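Local coordinates for protein filamentous hemagglutinin (Bordetella pertussis, PDB 1RWR) that probably directs export of this adhesin across the outer membrane through the two-partner secretion pathway, by way of its beta-helical secretion domain, at residues Gly14-Pro26 with Val41-Thr53. Sequence-based numbering, arbitrary orientation.
Sequences GGNKVPVVNIADP and VANPGVVFNNGLT
Val20 pairs with Val47 and Val21 with Phe48 where strands 20-22 and 45-50 run parallel. Val21 N donates to Val47 O at 2.8 Å. Val47 N reaches Pro19 O and Asn49 N reaches Val21 O, and all three bonds are near straight. On the face that carries Val21 and Phe48, Val21 CG2 meets Val46 CG2 at 3.7 Å. Ile23, just after strand 20-22, brings CG2 to the edge of the Phe48 ring, in its plane, 4.0 Å from Phe48 CD1. Val20 and Val47 lie on the other face, where Val20 CG1 rests on Asn49 CB. Ahead of Val20 and Val47, Val18 CG2 meets Pro44 CG at 3.7 Å.

The amides of Asn22 and Asn49 lie side by side with their planes 46° apart. Asn49 ND2 approaches Asn22 OD1 at 2.9 Å in the plane of the Asn22 carbonyl, while OD1 sits tilted from the Asn49 amide plane, and the bond is bent (130° at hydrogen). Asn49 OD1 accepts from Gly51 N, an Asx turn, with chi1 of -170° swinging CG away from the backbone N.

Leu63 packs on Val20, Val47 and Asn49, Phe36 packs on Val21, and strand 10-12 joins antiparallel beyond strand 20-22. The buried Asn49 amide, held at OD1 by Gly51 N and at ND2 by Asn22 OD1 and Thr64 O, is probably fixed in rotation beside an apolar, backbone-bonded ladder near the N-terminal end of the beta-helix.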
loop_
_atom_site.group_PDB
_atom_site.type_symbol
_atom_site.label_atom_id
_atom_site.label_comp_id
_atom_site.label_asym_id
_atom_site.label_seq_id
_atom_site.Cartn_x
_atom_site.Cartn_y
_atom_site.Cartn_z
ATOM N N GLY A 14 23.389 3.466 11.847
ATOM C CA GLY A 14 24.350 3.486 12.930
ATOM C C GLY A 14 23.857 4.483 13.934
ATOM O O GLY A 14 23.721 5.664 13.626
ATOM N N GLY A 15 23.535 3.971 15.116
ATOM C CA GLY A 15 23.093 4.776 16.241
ATOM C C GLY A 15 21.846 5.618 16.016
ATOM O O GLY A 15 20.744 5.088 15.795
ATOM N N ASN A 16 22.039 6.938 16.081
ATOM C CA ASN A 16 20.954 7.908 16.009
ATOM C C ASN A 16 20.687 8.411 14.559
ATOM O O ASN A 16 19.763 9.196 14.315
ATOM C CB ASN A 16 21.270 9.084 16.958
ATOM C CG ASN A 16 20.015 9.738 17.531
ATOM O OD1 ASN A 16 19.086 10.077 16.794
ATOM N ND2 ASN A 16 19.982 9.919 18.850
ATOM N N LYS A 17 21.493 7.951 13.608
ATOM C CA LYS A 17 21.318 8.297 12.193
ATOM C C LYS A 17 19.976 7.804 11.634
ATOM O O LYS A 17 19.589 6.671 11.880
ATOM C CB LYS A 17 22.449 7.668 11.357
ATOM C CG LYS A 17 22.216 7.807 9.857
ATOM C CD LYS A 17 23.226 7.122 8.997
ATOM C CE LYS A 17 23.026 7.561 7.570
ATOM N NZ LYS A 17 23.317 9.008 7.398
ATOM N N VAL A 18 19.292 8.641 10.857
ATOM C CA VAL A 18 18.099 8.197 10.125
ATOM C C VAL A 18 18.658 7.353 8.976
ATOM O O VAL A 18 19.511 7.824 8.236
ATOM C CB VAL A 18 17.253 9.386 9.627
ATOM C CG1 VAL A 18 16.108 8.940 8.755
ATOM C CG2 VAL A 18 16.708 10.185 10.821
ATOM N N PRO A 19 18.231 6.107 8.833
ATOM C CA PRO A 19 18.836 5.222 7.825
ATOM C C PRO A 19 18.631 5.689 6.388
ATOM O O PRO A 19 17.594 6.264 6.101
ATOM C CB PRO A 19 18.142 3.861 8.037
ATOM C CG PRO A 19 17.021 4.109 8.883
ATOM C CD PRO A 19 17.182 5.440 9.608
ATOM N N VAL A 20 19.656 5.481 5.558
ATOM C CA VAL A 20 19.657 5.849 4.157
ATOM C C VAL A 20 19.841 4.538 3.400
ATOM O O VAL A 20 20.824 3.825 3.624
ATOM C CB VAL A 20 20.805 6.810 3.790
ATOM C CG1 VAL A 20 20.904 6.993 2.272
ATOM C CG2 VAL A 20 20.670 8.133 4.499
ATOM N N VAL A 21 18.894 4.223 2.523
ATOM C CA VAL A 21 18.981 3.060 1.672
ATOM C C VAL A 21 19.590 3.494 0.359
ATOM O O VAL A 21 18.954 4.242 -0.405
ATOM C CB VAL A 21 17.593 2.430 1.410
ATOM C CG1 VAL A 21 17.732 1.232 0.504
ATOM C CG2 VAL A 21 16.920 2.041 2.717
ATOM N N ASN A 22 20.835 3.066 0.120
ATOM C CA ASN A 22 21.442 3.168 -1.201
ATOM C C ASN A 22 20.908 2.023 -2.068
ATOM O O ASN A 22 21.478 0.944 -2.136
ATOM C CB ASN A 22 22.975 3.181 -1.116
ATOM C CG ASN A 22 23.509 4.524 -0.712
ATOM O OD1 ASN A 22 22.837 5.536 -0.876
ATOM N ND2 ASN A 22 24.738 4.550 -0.145
ATOM N N ILE A 23 19.776 2.311 -2.712
ATOM C CA ILE A 23 19.076 1.382 -3.559
ATOM C C ILE A 23 19.977 0.904 -4.706
ATOM O O ILE A 23 20.927 1.599 -5.085
ATOM C CB ILE A 23 17.781 2.022 -4.139
ATOM C CG1 ILE A 23 18.065 3.299 -4.954
ATOM C CG2 ILE A 23 16.783 2.377 -3.029
ATOM C CD1 ILE A 23 16.832 3.752 -5.788
ATOM N N ALA A 24 19.645 -0.266 -5.237
ATOM C CA ALA A 24 20.301 -0.846 -6.392
ATOM C C ALA A 24 20.069 -0.034 -7.642
ATOM O O ALA A 24 19.025 0.608 -7.825
ATOM C CB ALA A 24 19.820 -2.298 -6.599
ATOM N N ASP A 25 21.046 -0.076 -8.541
ATOM C CA ASP A 25 20.874 0.579 -9.847
ATOM C C ASP A 25 19.617 0.020 -10.512
ATOM O O ASP A 25 19.432 -1.199 -10.534
ATOM C CB ASP A 25 22.111 0.316 -10.706
ATOM C CG ASP A 25 22.289 1.297 -11.816
ATOM O OD1 ASP A 25 21.729 2.417 -11.742
ATOM O OD2 ASP A 25 23.020 1.005 -12.812
ATOM N N PRO A 26 18.721 0.862 -11.021
ATOM C CA PRO A 26 17.520 0.358 -11.680
ATOM C C PRO A 26 17.812 -0.342 -12.989
ATOM O O PRO A 26 18.854 -0.109 -13.637
ATOM C CB PRO A 26 16.680 1.616 -11.960
ATOM C CG PRO A 26 17.633 2.713 -11.949
ATOM C CD PRO A 26 18.704 2.340 -10.918
ATOM N N VAL A 41 10.825 0.032 9.152
ATOM C CA VAL A 41 11.022 1.467 9.241
ATOM C C VAL A 41 10.390 1.929 10.573
ATOM O O VAL A 41 9.260 1.569 10.907
ATOM C CB VAL A 41 10.387 2.209 8.043
ATOM C CG1 VAL A 41 10.597 3.704 8.176
ATOM C CG2 VAL A 41 10.993 1.702 6.731
ATOM N N ALA A 42 11.148 2.731 11.307
ATOM C CA ALA A 42 10.710 3.313 12.570
ATOM C C ALA A 42 10.848 4.814 12.524
ATOM O O ALA A 42 11.583 5.354 11.722
ATOM C CB ALA A 42 11.549 2.762 13.679
ATOM N N ASN A 43 10.143 5.506 13.395
ATOM C CA ASN A 43 10.205 6.955 13.415
ATOM C C ASN A 43 11.668 7.402 13.576
ATOM O O ASN A 43 12.432 6.750 14.348
ATOM C CB ASN A 43 9.359 7.494 14.566
ATOM C CG ASN A 43 7.862 7.318 14.345
ATOM O OD1 ASN A 43 7.355 7.587 13.286
ATOM N ND2 ASN A 43 7.140 6.925 15.401
ATOM N N PRO A 44 12.087 8.474 12.904
ATOM C CA PRO A 44 11.262 9.352 12.049
ATOM C C PRO A 44 11.014 8.850 10.615
ATOM O O PRO A 44 10.231 9.453 9.898
ATOM C CB PRO A 44 12.079 10.630 11.968
ATOM C CG PRO A 44 13.411 10.292 12.488
ATOM C CD PRO A 44 13.461 8.984 13.051
ATOM N N GLY A 45 11.669 7.771 10.246
ATOM C CA GLY A 45 11.459 7.127 8.958
ATOM C C GLY A 45 12.730 6.621 8.327
ATOM O O GLY A 45 13.647 6.199 9.000
ATOM N N VAL A 46 12.782 6.675 7.007
ATOM C CA VAL A 46 13.888 6.149 6.223
ATOM C C VAL A 46 14.012 7.015 4.974
ATOM O O VAL A 46 13.011 7.528 4.488
ATOM C CB VAL A 46 13.685 4.641 5.800
ATOM C CG1 VAL A 46 12.460 4.400 4.914
ATOM C CG2 VAL A 46 14.916 4.069 5.145
ATOM N N VAL A 47 15.229 7.148 4.474
ATOM C CA VAL A 47 15.457 7.860 3.231
ATOM C C VAL A 47 15.902 6.859 2.159
ATOM O O VAL A 47 16.929 6.186 2.335
ATOM C CB VAL A 47 16.524 8.950 3.422
ATOM C CG1 VAL A 47 16.848 9.665 2.081
ATOM C CG2 VAL A 47 16.056 9.917 4.457
ATOM N N PHE A 48 15.187 6.824 1.038
ATOM C CA PHE A 48 15.606 6.073 -0.123
ATOM C C PHE A 48 16.455 6.980 -1.000
ATOM O O PHE A 48 16.007 8.037 -1.417
ATOM C CB PHE A 48 14.410 5.576 -0.940
ATOM C CG PHE A 48 13.615 4.535 -0.250
ATOM C CD1 PHE A 48 13.987 3.213 -0.309
ATOM C CD2 PHE A 48 12.497 4.905 0.494
ATOM C CE1 PHE A 48 13.210 2.234 0.353
ATOM C CE2 PHE A 48 11.762 3.969 1.147
ATOM C CZ PHE A 48 12.109 2.633 1.078
ATOM N N ASN A 49 17.683 6.572 -1.276
ATOM C CA ASN A 49 18.620 7.466 -1.971
ATOM C C ASN A 49 18.525 7.287 -3.467
ATOM O O ASN A 49 19.152 6.417 -4.029
ATOM C CB ASN A 49 20.065 7.274 -1.469
ATOM C CG ASN A 49 21.026 8.346 -1.994
ATOM O OD1 ASN A 49 20.677 9.146 -2.879
ATOM N ND2 ASN A 49 22.253 8.350 -1.467
ATOM N N ASN A 50 17.733 8.143 -4.108
ATOM C CA ASN A 50 17.609 8.147 -5.568
ATOM C C ASN A 50 18.321 9.369 -6.167
ATOM O O ASN A 50 17.838 9.979 -7.155
ATOM C CB ASN A 50 16.136 8.162 -5.946
ATOM C CG ASN A 50 15.842 7.598 -7.330
ATOM O OD1 ASN A 50 16.596 6.801 -7.901
ATOM N ND2 ASN A 50 14.660 7.957 -7.842
ATOM N N GLY A 51 19.450 9.719 -5.547
ATOM C CA GLY A 51 20.186 10.926 -5.868
ATOM C C GLY A 51 21.452 10.645 -6.658
ATOM O O GLY A 51 22.184 9.739 -6.347
ATOM N N LEU A 52 21.659 11.412 -7.721
ATOM C CA LEU A 52 22.930 11.422 -8.460
ATOM C C LEU A 52 23.893 12.494 -7.977
ATOM O O LEU A 52 25.067 12.504 -8.387
ATOM C CB LEU A 52 22.643 11.619 -9.952
ATOM C CG LEU A 52 21.815 10.551 -10.647
ATOM C CD1 LEU A 52 21.618 10.908 -12.120
ATOM C CD2 LEU A 52 22.402 9.155 -10.543
ATOM N N THR A 53 23.412 13.374 -7.106
ATOM C CA THR A 53 24.211 14.426 -6.514
ATOM C C THR A 53 24.053 14.444 -5.014
ATOM O O THR A 53 23.039 13.992 -4.469
ATOM C CB THR A 53 23.794 15.786 -7.071
ATOM O OG1 THR A 53 22.424 16.055 -6.754
ATOM C CG2 THR A 53 23.839 15.771 -8.614
#